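Local coordinates for protein transcriptional regulator I2 (Pseudomonas fluorescens A506, PDB 4MO7) that acts as a Crohn's disease-associated superantigen and, as a member of the TetR family, probably also binds DNA as a transcriptional regulator, at residues A39-F47 and E123-S134; V102-I110 and I153-A164. All coordinates share one frame; numbering follows the deposited sequence.

Interaction 1 (A39-F47 and E123-S134); sequences AHLFRNKGF and EAMAVLVYEWRS. With MG (magnesium ion), chain B.
With CG of Arg-43 turned away from its own amide and the chain bent at chi2 (56°), the side chain is laid along helix 122-130, from Glu-123 past Ala-126 toward Tyr-130, while Glu-131, folded back at CG (chi2 -67°), brings its carboxylate to the end of helix 30-45. The Arg-43 side chain is a knob sitting among Glu-123, Ala-126, Val-127 and Tyr-130. The methyl CB of Ala-126 lies over one face of the guanidinium, 3.5 Å from Arg-43 NE, and the Tyr-130 ring runs alongside, pointing the same way. A water joins Arg-43 NH1 to the carbonyl O of Ala-126, so the guanidinium is tied by a polar bridge as well as by packing.

Beneath it the helices come close, their axes 8.4 Å apart at 53°. Ala-39 CB meets Ala-124 CB at 3.9 Å, and Val-127 CG2 fits against Phe-42 CB and the backbone of Ala-39 and Arg-43. This joins the TetR-type helix-turn-helix region, in which helix 30-45 precedes helix 52-59, to the TetR-like C-terminal domain; Val-127 and Phe-47 both also touch Leu-77 of helix 73-97.

At one end of the contact, His-40 holds a magnesium ion through NE2 at 2.2 Å. Glu-123 lies with its CB over one face of this imidazole, its carboxylate turned obliquely to the ring and its CD 3.2 Å from His-40 CE1. At the other end, Gly-46 leaves the helix with positive phi, and the next amide, Phe-47 N, donates to Glu-131 OE2 at 2.9 Å, arriving from above the carboxylate plane. Ser-134 OG donates to the other oxygen, Glu-131 OE1, at 3.1 Å, which helps fix the carboxylate, and Ser-134 CB rests 3.5 Å from Phe-47 CD2.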
loop_
_atom_site.group_PDB
_atom_site.type_symbol
_atom_site.label_atom_id
_atom_site.label_comp_id
_atom_site.label_asym_id
_atom_site.label_seq_id
_atom_site.Cartn_x
_atom_site.Cartn_y
_atom_site.Cartn_z
ATOM N N ALA A 39 16.353 18.795 8.404
ATOM C CA ALA A 39 15.538 18.034 7.448
ATOM C C ALA A 39 16.333 17.569 6.256
ATOM O O ALA A 39 16.230 16.425 5.856
ATOM C CB ALA A 39 14.323 18.828 6.992
ATOM N N HIS A 40 17.191 18.434 5.717
ATOM C CA HIS A 40 18.032 17.996 4.600
ATOM C C HIS A 40 19.074 16.970 4.962
ATOM O O HIS A 40 19.233 15.975 4.209
ATOM C CB HIS A 40 18.720 19.195 3.978
ATOM C CG HIS A 40 17.776 20.040 3.228
ATOM N ND1 HIS A 40 17.375 19.747 1.937
ATOM C CD2 HIS A 40 17.106 21.147 3.597
ATOM C CE1 HIS A 40 16.494 20.641 1.548
ATOM N NE2 HIS A 40 16.318 21.498 2.534
ATOM N N LEU A 41 19.810 17.231 6.048
ATOM C CA LEU A 41 20.873 16.311 6.481
ATOM C C LEU A 41 20.260 14.934 6.738
ATOM O O LEU A 41 20.743 13.920 6.223
ATOM C CB LEU A 41 21.590 16.828 7.717
ATOM C CG LEU A 41 22.821 17.717 7.465
ATOM C CD1 LEU A 41 22.406 18.892 6.601
ATOM C CD2 LEU A 41 23.340 18.221 8.789
ATOM N N PHE A 42 19.136 14.902 7.439
ATOM C CA PHE A 42 18.520 13.611 7.711
ATOM C C PHE A 42 18.113 12.909 6.430
ATOM O O PHE A 42 18.270 11.700 6.322
ATOM C CB PHE A 42 17.287 13.790 8.614
ATOM C CG PHE A 42 17.597 14.219 10.010
ATOM C CD1 PHE A 42 18.897 14.139 10.536
ATOM C CD2 PHE A 42 16.581 14.742 10.809
ATOM C CE1 PHE A 42 19.156 14.529 11.817
ATOM C CE2 PHE A 42 16.830 15.144 12.128
ATOM C CZ PHE A 42 18.133 15.050 12.631
ATOM N N ARG A 43 17.564 13.656 5.473
ATOM C CA ARG A 43 17.100 13.091 4.208
ATOM C C ARG A 43 18.312 12.619 3.422
ATOM O O ARG A 43 18.303 11.509 2.869
ATOM C CB ARG A 43 16.368 14.160 3.391
ATOM C CG ARG A 43 16.067 13.719 1.940
ATOM C CD ARG A 43 15.272 12.411 1.919
ATOM N NE ARG A 43 14.999 11.944 0.548
ATOM C CZ ARG A 43 14.899 10.663 0.189
ATOM N NH1 ARG A 43 15.051 9.694 1.089
ATOM N NH2 ARG A 43 14.643 10.350 -1.074
ATOM N N ASN A 44 19.360 13.441 3.361
ATOM C CA ASN A 44 20.523 13.054 2.546
ATOM C C ASN A 44 21.301 11.899 3.121
ATOM O O ASN A 44 21.793 11.055 2.360
ATOM C CB ASN A 44 21.511 14.238 2.338
ATOM C CG ASN A 44 20.838 15.498 1.783
ATOM O OD1 ASN A 44 19.844 15.436 1.069
ATOM N ND2 ASN A 44 21.375 16.670 2.159
ATOM N N LYS A 45 21.504 11.896 4.431
ATOM C CA LYS A 45 22.465 10.962 4.995
ATOM C C LYS A 45 21.810 9.889 5.839
ATOM O O LYS A 45 22.452 8.906 6.184
ATOM C CB LYS A 45 23.459 11.688 5.858
ATOM C CG LYS A 45 24.077 12.912 5.153
ATOM C CD LYS A 45 24.820 13.701 6.167
ATOM C CE LYS A 45 26.124 12.973 6.509
ATOM N NZ LYS A 45 26.666 13.491 7.773
ATOM N N GLY A 46 20.545 10.092 6.184
ATOM C CA GLY A 46 19.911 9.263 7.187
ATOM C C GLY A 46 20.049 9.884 8.560
ATOM O O GLY A 46 21.035 10.556 8.881
ATOM N N PHE A 47 19.077 9.610 9.427
ATOM C CA PHE A 47 19.101 10.179 10.737
ATOM C C PHE A 47 20.266 9.596 11.488
ATOM O O PHE A 47 20.957 10.309 12.218
ATOM C CB PHE A 47 17.806 9.803 11.463
ATOM C CG PHE A 47 17.748 10.241 12.900
ATOM C CD1 PHE A 47 17.604 11.594 13.227
ATOM C CD2 PHE A 47 17.830 9.311 13.913
ATOM C CE1 PHE A 47 17.521 11.993 14.533
ATOM C CE2 PHE A 47 17.752 9.721 15.270
ATOM C CZ PHE A 47 17.591 11.043 15.574
ATOM N N GLU A 123 11.789 17.259 1.553
ATOM C CA GLU A 123 12.763 16.431 2.279
ATOM C C GLU A 123 12.223 15.991 3.613
ATOM O O GLU A 123 12.498 14.889 4.052
ATOM C CB GLU A 123 14.104 17.161 2.482
ATOM C CG GLU A 123 14.776 17.566 1.184
ATOM C CD GLU A 123 14.084 18.764 0.552
ATOM O OE1 GLU A 123 13.238 19.374 1.247
ATOM O OE2 GLU A 123 14.390 19.106 -0.613
ATOM N N ALA A 124 11.454 16.860 4.264
ATOM C CA ALA A 124 10.995 16.560 5.619
ATOM C C ALA A 124 9.882 15.478 5.620
ATOM O O ALA A 124 9.693 14.755 6.611
ATOM C CB ALA A 124 10.572 17.806 6.310
ATOM N N MET A 125 9.186 15.348 4.494
ATOM C CA MET A 125 8.197 14.284 4.314
ATOM C C MET A 125 8.874 12.968 4.035
ATOM O O MET A 125 8.425 11.898 4.475
ATOM C CB MET A 125 7.320 14.593 3.119
ATOM C CG MET A 125 6.422 13.434 2.715
ATOM S SD MET A 125 4.724 13.929 2.989
ATOM C CE MET A 125 4.589 13.722 4.766
ATOM N N ALA A 126 9.946 13.028 3.255
ATOM C CA ALA A 126 10.706 11.827 2.981
ATOM C C ALA A 126 11.344 11.338 4.268
ATOM O O ALA A 126 11.564 10.136 4.440
ATOM C CB ALA A 126 11.787 12.105 1.910
ATOM N N VAL A 127 11.641 12.277 5.167
ATOM C CA VAL A 127 12.222 11.912 6.445
ATOM C C VAL A 127 11.159 11.164 7.260
ATOM O O VAL A 127 11.440 10.149 7.887
ATOM C CB VAL A 127 12.794 13.146 7.201
ATOM C CG1 VAL A 127 13.062 12.805 8.648
ATOM C CG2 VAL A 127 14.075 13.674 6.538
ATOM N N LEU A 128 9.925 11.655 7.210
ATOM C CA LEU A 128 8.820 11.075 7.986
ATOM C C LEU A 128 8.621 9.618 7.603
ATOM O O LEU A 128 8.416 8.747 8.446
ATOM C CB LEU A 128 7.523 11.901 7.800
ATOM C CG LEU A 128 6.340 11.401 8.647
ATOM C CD1 LEU A 128 5.435 12.545 9.017
ATOM C CD2 LEU A 128 5.517 10.311 7.936
ATOM N N VAL A 129 8.720 9.344 6.319
ATOM C CA VAL A 129 8.437 8.014 5.815
ATOM C C VAL A 129 9.574 7.055 6.122
ATOM O O VAL A 129 9.354 5.958 6.643
ATOM C CB VAL A 129 8.133 8.077 4.294
ATOM C CG1 VAL A 129 7.990 6.680 3.732
ATOM C CG2 VAL A 129 6.841 8.965 4.020
ATOM N N TYR A 130 10.813 7.461 5.850
ATOM C CA TYR A 130 11.910 6.527 6.057
ATOM C C TYR A 130 12.570 6.498 7.402
ATOM O O TYR A 130 13.244 5.501 7.701
ATOM C CB TYR A 130 12.976 6.685 4.961
ATOM C CG TYR A 130 12.419 6.325 3.615
ATOM C CD1 TYR A 130 11.968 5.036 3.354
ATOM C CD2 TYR A 130 12.305 7.279 2.611
ATOM C CE1 TYR A 130 11.435 4.704 2.124
ATOM C CE2 TYR A 130 11.781 6.947 1.372
ATOM C CZ TYR A 130 11.345 5.665 1.138
ATOM O OH TYR A 130 10.823 5.350 -0.095
ATOM N N GLU A 131 12.384 7.553 8.215
ATOM C CA GLU A 131 13.061 7.611 9.510
ATOM C C GLU A 131 12.091 7.396 10.658
ATOM O O GLU A 131 12.442 7.545 11.838
ATOM C CB GLU A 131 13.808 8.934 9.709
ATOM C CG GLU A 131 14.916 9.212 8.707
ATOM C CD GLU A 131 16.078 8.248 8.845
ATOM O OE1 GLU A 131 16.136 7.441 9.816
ATOM O OE2 GLU A 131 16.934 8.269 7.962
ATOM N N TRP A 132 10.894 6.962 10.306
ATOM C CA TRP A 132 9.856 6.720 11.294
ATOM C C TRP A 132 10.344 5.837 12.457
ATOM O O TRP A 132 10.126 6.147 13.648
ATOM C CB TRP A 132 8.644 6.089 10.589
ATOM C CG TRP A 132 7.507 5.909 11.535
ATOM C CD1 TRP A 132 7.063 4.739 12.082
ATOM C CD2 TRP A 132 6.693 6.947 12.080
ATOM N NE1 TRP A 132 6.013 4.989 12.923
ATOM C CE2 TRP A 132 5.787 6.343 12.969
ATOM C CE3 TRP A 132 6.645 8.326 11.896
ATOM C CZ2 TRP A 132 4.804 7.066 13.650
ATOM C CZ3 TRP A 132 5.693 9.058 12.614
ATOM C CH2 TRP A 132 4.785 8.414 13.477
ATOM N N ARG A 133 11.056 4.769 12.112
ATOM C CA ARG A 133 11.491 3.811 13.115
ATOM C C ARG A 133 12.624 4.360 13.979
ATOM O O ARG A 133 12.916 3.785 15.019
ATOM C CB ARG A 133 11.896 2.482 12.445
ATOM C CG ARG A 133 10.713 1.667 11.877
ATOM C CD ARG A 133 11.181 0.348 11.251
ATOM N NE ARG A 133 11.839 -0.537 12.214
ATOM C CZ ARG A 133 12.608 -1.574 11.885
ATOM N NH1 ARG A 133 12.838 -1.869 10.609
ATOM N NH2 ARG A 133 13.158 -2.317 12.835
ATOM N N SER A 134 13.266 5.459 13.558
ATOM C CA SER A 134 14.272 6.124 14.420
ATOM C C SER A 134 13.698 6.989 15.555
ATOM O O SER A 134 14.410 7.392 16.471
ATOM C CB SER A 134 15.220 6.975 13.544
ATOM O OG SER A 134 15.949 6.186 12.624
HETATM MG MG MG B . 15.187 23.440 2.512
HETATM O O HOH W 1 14.399 9.649 3.878
#

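Interaction 2 (V102-I110 and I153-A164); sequences VRERVLALI and IWLQVLGEAKAA
A buried, mainly apolar helix-to-helix contact edged by a salt bridge, this one joins helix 102-110 to the C-terminal end of helix 137-163. The two run roughly antiparallel, at 150°, with axes 9.6 Å apart. Leu-109 has the largest share of the contact: its CB lies over the six-membered ring of Trp-154, 3.6 Å from the centroid and 13° off the normal, a CH-pi contact. Its CD1 reaches tip to tip toward Val-157, 3.7 Å from the CB of that residue. Trp-154 CH2 also abuts Ile-110 CG1, the two side chains crossing at about a right angle.

Both helices belong to the all-helical C-terminal domain of the TetR type. Helix 73-97 touches Leu-109 through Met-92 and Ile-153 through Thr-89, while Arg-175 of helix 171-183 makes a cation-pi contact with Trp-154.

Further along, Val-106 CG2 packs on Val-157 CG1, and Val-102 CG1 on Ala-161 CB at 3.7 Å. At the edge, Arg-105 bends at chi3 (62°) to present NE and NH2 side-on to Glu-160: NE meets OE2 at 2.7 Å and NH2 meets OE1 at 3.0 Å, each oxygen using its syn lone pair. Gln-156 NE2, one helical turn back, donates to the anti lone pair of Glu-160 OE1 at 3.1 Å, so three N-H groups hold the carboxylate.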
loop_
_atom_site.group_PDB
_atom_site.type_symbol
_atom_site.label_atom_id
_atom_site.label_comp_id
_atom_site.label_asym_id
_atom_site.label_seq_id
_atom_site.Cartn_x
_atom_site.Cartn_y
_atom_site.Cartn_z
ATOM N N VAL A 102 -19.018 20.489 -2.765
ATOM C CA VAL A 102 -18.552 19.156 -2.319
ATOM C C VAL A 102 -17.480 18.562 -3.244
ATOM O O VAL A 102 -16.444 18.044 -2.784
ATOM C CB VAL A 102 -19.733 18.137 -2.216
ATOM C CG1 VAL A 102 -19.220 16.663 -2.147
ATOM C CG2 VAL A 102 -20.654 18.488 -1.029
ATOM N N ARG A 103 -17.718 18.584 -4.557
ATOM C CA ARG A 103 -16.771 18.002 -5.450
ATOM C C ARG A 103 -15.405 18.681 -5.382
ATOM O O ARG A 103 -14.387 17.998 -5.432
ATOM C CB ARG A 103 -17.298 17.884 -6.895
ATOM C CG ARG A 103 -17.389 19.189 -7.660
ATOM C CD ARG A 103 -16.134 19.333 -8.531
ATOM N NE ARG A 103 -16.133 18.445 -9.683
ATOM C CZ ARG A 103 -15.087 18.277 -10.479
ATOM N NH1 ARG A 103 -15.156 17.431 -11.491
ATOM N NH2 ARG A 103 -13.965 18.959 -10.265
ATOM N N GLU A 104 -15.373 20.009 -5.244
ATOM C CA GLU A 104 -14.093 20.675 -5.177
ATOM C C GLU A 104 -13.391 20.441 -3.826
ATOM O O GLU A 104 -12.152 20.451 -3.783
ATOM C CB GLU A 104 -14.225 22.145 -5.525
ATOM C CG GLU A 104 -14.408 22.306 -7.082
ATOM C CD GLU A 104 -13.098 22.029 -7.863
ATOM O OE1 GLU A 104 -12.097 22.721 -7.609
ATOM O OE2 GLU A 104 -13.043 21.129 -8.738
ATOM N N ARG A 105 -14.169 20.271 -2.764
ATOM C CA ARG A 105 -13.549 20.045 -1.442
ATOM C C ARG A 105 -12.950 18.646 -1.394
ATOM O O ARG A 105 -11.830 18.469 -0.939
ATOM C CB ARG A 105 -14.575 20.249 -0.329
ATOM C CG ARG A 105 -15.000 21.737 -0.250
ATOM C CD ARG A 105 -16.208 22.018 0.640
ATOM N NE ARG A 105 -15.990 21.678 2.031
ATOM C CZ ARG A 105 -15.323 22.440 2.900
ATOM N NH1 ARG A 105 -14.784 23.609 2.527
ATOM N NH2 ARG A 105 -15.203 22.033 4.148
ATOM N N VAL A 106 -13.685 17.635 -1.833
ATOM C CA VAL A 106 -13.088 16.275 -1.938
ATOM C C VAL A 106 -11.851 16.285 -2.862
ATOM O O VAL A 106 -10.827 15.728 -2.536
ATOM C CB VAL A 106 -14.129 15.188 -2.378
ATOM C CG1 VAL A 106 -13.508 13.809 -2.418
ATOM C CG2 VAL A 106 -15.323 15.173 -1.387
ATOM N N LEU A 107 -11.946 16.941 -4.031
ATOM C CA LEU A 107 -10.823 16.982 -4.927
ATOM C C LEU A 107 -9.647 17.688 -4.311
ATOM O O LEU A 107 -8.510 17.271 -4.524
ATOM C CB LEU A 107 -11.248 17.664 -6.248
ATOM C CG LEU A 107 -10.120 17.679 -7.272
ATOM C CD1 LEU A 107 -9.645 16.249 -7.636
ATOM C CD2 LEU A 107 -10.608 18.455 -8.533
ATOM N N ALA A 108 -9.907 18.748 -3.533
ATOM C CA ALA A 108 -8.797 19.458 -2.906
ATOM C C ALA A 108 -8.017 18.524 -1.984
ATOM O O ALA A 108 -6.779 18.591 -1.936
ATOM C CB ALA A 108 -9.325 20.645 -2.094
ATOM N N LEU A 109 -8.720 17.732 -1.167
ATOM C CA LEU A 109 -7.978 16.837 -0.275
ATOM C C LEU A 109 -7.248 15.764 -1.049
ATOM O O LEU A 109 -6.134 15.432 -0.720
ATOM C CB LEU A 109 -8.912 16.173 0.713
ATOM C CG LEU A 109 -9.769 17.138 1.591
ATOM C CD1 LEU A 109 -10.287 16.339 2.798
ATOM C CD2 LEU A 109 -8.920 18.267 2.082
ATOM N N ILE A 110 -7.870 15.197 -2.095
ATOM C CA ILE A 110 -7.189 14.181 -2.930
ATOM C C ILE A 110 -5.926 14.751 -3.574
ATOM O O ILE A 110 -4.850 14.141 -3.551
ATOM C CB ILE A 110 -8.156 13.700 -4.013
ATOM C CG1 ILE A 110 -9.224 12.813 -3.377
ATOM C CG2 ILE A 110 -7.422 12.877 -5.081
ATOM C CD1 ILE A 110 -10.384 12.462 -4.345
ATOM N N ILE A 153 -9.843 16.204 9.217
ATOM C CA ILE A 153 -10.236 17.071 8.071
ATOM C C ILE A 153 -10.846 16.210 6.940
ATOM O O ILE A 153 -11.928 16.531 6.392
ATOM C CB ILE A 153 -9.022 17.820 7.516
ATOM C CG1 ILE A 153 -8.528 18.894 8.503
ATOM C CG2 ILE A 153 -9.397 18.538 6.218
ATOM C CD1 ILE A 153 -7.219 19.462 7.954
ATOM N N TRP A 154 -10.195 15.090 6.642
ATOM C CA TRP A 154 -10.757 14.124 5.686
ATOM C C TRP A 154 -12.125 13.633 6.092
ATOM O O TRP A 154 -13.089 13.593 5.266
ATOM C CB TRP A 154 -9.881 12.911 5.513
ATOM C CG TRP A 154 -8.756 13.075 4.575
ATOM C CD1 TRP A 154 -7.453 13.435 4.838
ATOM C CD2 TRP A 154 -8.853 12.887 3.166
ATOM N NE1 TRP A 154 -6.713 13.463 3.661
ATOM C CE2 TRP A 154 -7.562 13.124 2.613
ATOM C CE3 TRP A 154 -9.922 12.559 2.317
ATOM C CZ2 TRP A 154 -7.306 13.014 1.236
ATOM C CZ3 TRP A 154 -9.658 12.422 0.957
ATOM C CH2 TRP A 154 -8.355 12.666 0.438
ATOM N N LEU A 155 -12.270 13.305 7.375
ATOM C CA LEU A 155 -13.561 12.797 7.809
ATOM C C LEU A 155 -14.631 13.893 7.745
ATOM O O LEU A 155 -15.759 13.629 7.397
ATOM C CB LEU A 155 -13.505 12.194 9.231
ATOM C CG LEU A 155 -12.527 11.021 9.319
ATOM C CD1 LEU A 155 -12.300 10.567 10.809
ATOM C CD2 LEU A 155 -13.005 9.825 8.457
ATOM N N GLN A 156 -14.298 15.123 8.093
ATOM C CA GLN A 156 -15.266 16.239 7.923
ATOM C C GLN A 156 -15.767 16.369 6.485
ATOM O O GLN A 156 -16.972 16.372 6.245
ATOM C CB GLN A 156 -14.622 17.552 8.373
ATOM C CG GLN A 156 -15.406 18.848 8.080
ATOM C CD GLN A 156 -16.696 18.932 8.889
ATOM O OE1 GLN A 156 -16.800 18.373 10.011
ATOM N NE2 GLN A 156 -17.705 19.620 8.324
ATOM N N VAL A 157 -14.829 16.435 5.557
ATOM C CA VAL A 157 -15.138 16.626 4.140
ATOM C C VAL A 157 -15.855 15.424 3.537
ATOM O O VAL A 157 -16.839 15.601 2.793
ATOM C CB VAL A 157 -13.859 16.935 3.402
ATOM C CG1 VAL A 157 -14.005 16.881 1.816
ATOM C CG2 VAL A 157 -13.356 18.304 3.841
ATOM N N LEU A 158 -15.406 14.204 3.841
ATOM C CA LEU A 158 -16.136 13.046 3.355
ATOM C C LEU A 158 -17.522 12.956 4.036
ATOM O O LEU A 158 -18.495 12.551 3.395
ATOM C CB LEU A 158 -15.356 11.756 3.555
ATOM C CG LEU A 158 -14.028 11.658 2.826
ATOM C CD1 LEU A 158 -13.217 10.425 3.296
ATOM C CD2 LEU A 158 -14.283 11.534 1.303
ATOM N N GLY A 159 -17.631 13.370 5.309
ATOM C CA GLY A 159 -18.916 13.372 5.986
ATOM C C GLY A 159 -19.861 14.338 5.302
ATOM O O GLY A 159 -21.062 14.032 5.155
ATOM N N GLU A 160 -19.345 15.503 4.898
ATOM C CA GLU A 160 -20.166 16.439 4.083
ATOM C C GLU A 160 -20.647 15.799 2.780
ATOM O O GLU A 160 -21.826 15.942 2.376
ATOM C CB GLU A 160 -19.349 17.675 3.676
ATOM C CG GLU A 160 -18.978 18.569 4.795
ATOM C CD GLU A 160 -17.894 19.598 4.380
ATOM O OE1 GLU A 160 -17.314 20.206 5.281
ATOM O OE2 GLU A 160 -17.608 19.809 3.166
ATOM N N ALA A 161 -19.734 15.118 2.101
ATOM C CA ALA A 161 -20.061 14.419 0.841
ATOM C C ALA A 161 -21.142 13.390 1.026
ATOM O O ALA A 161 -22.035 13.305 0.178
ATOM C CB ALA A 161 -18.835 13.772 0.179
ATOM N N LYS A 162 -21.035 12.606 2.103
ATOM C CA LYS A 162 -21.996 11.560 2.426
ATOM C C LYS A 162 -23.358 12.239 2.677
ATOM O O LYS A 162 -24.380 11.778 2.192
ATOM C CB LYS A 162 -21.542 10.862 3.715
ATOM C CG LYS A 162 -22.499 9.795 4.263
ATOM C CD LYS A 162 -22.562 8.585 3.354
ATOM C CE LYS A 162 -23.241 7.344 4.020
ATOM N NZ LYS A 162 -23.316 6.289 2.958
ATOM N N ALA A 163 -23.369 13.302 3.495
ATOM C CA ALA A 163 -24.617 14.027 3.767
ATOM C C ALA A 163 -25.292 14.576 2.509
ATOM O O ALA A 163 -26.518 14.546 2.431
ATOM C CB ALA A 163 -24.402 15.149 4.828
ATOM N N ALA A 164 -24.522 15.107 1.543
ATOM C CA ALA A 164 -25.075 15.613 0.266
ATOM C C ALA A 164 -25.444 14.510 -0.748
ATOM O O ALA A 164 -25.972 14.814 -1.823
ATOM C CB ALA A 164 -24.094 16.603 -0.390
#

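How the interactions relate
From the N terminus, the chain first lays down 39-47 in the helix-turn-helix region, then passes through helices 52-59 and 73-97 to 102-110, returns with 123-134 to close interaction 1, and only later, in helix 137-163, reaches 153-164 to close interaction 2. The segments therefore alternate and the two loops cross. Interaction 1 ties the putative DNA-binding end to the C-terminal region; interaction 2 lies wholly within that region. Their centres are about 31 Å apart, on opposite sides of the chain's centre, and they do not touch. Helix 73-97 links them, meeting residues of both, and helix 137-163 is the next long helix after 122-130.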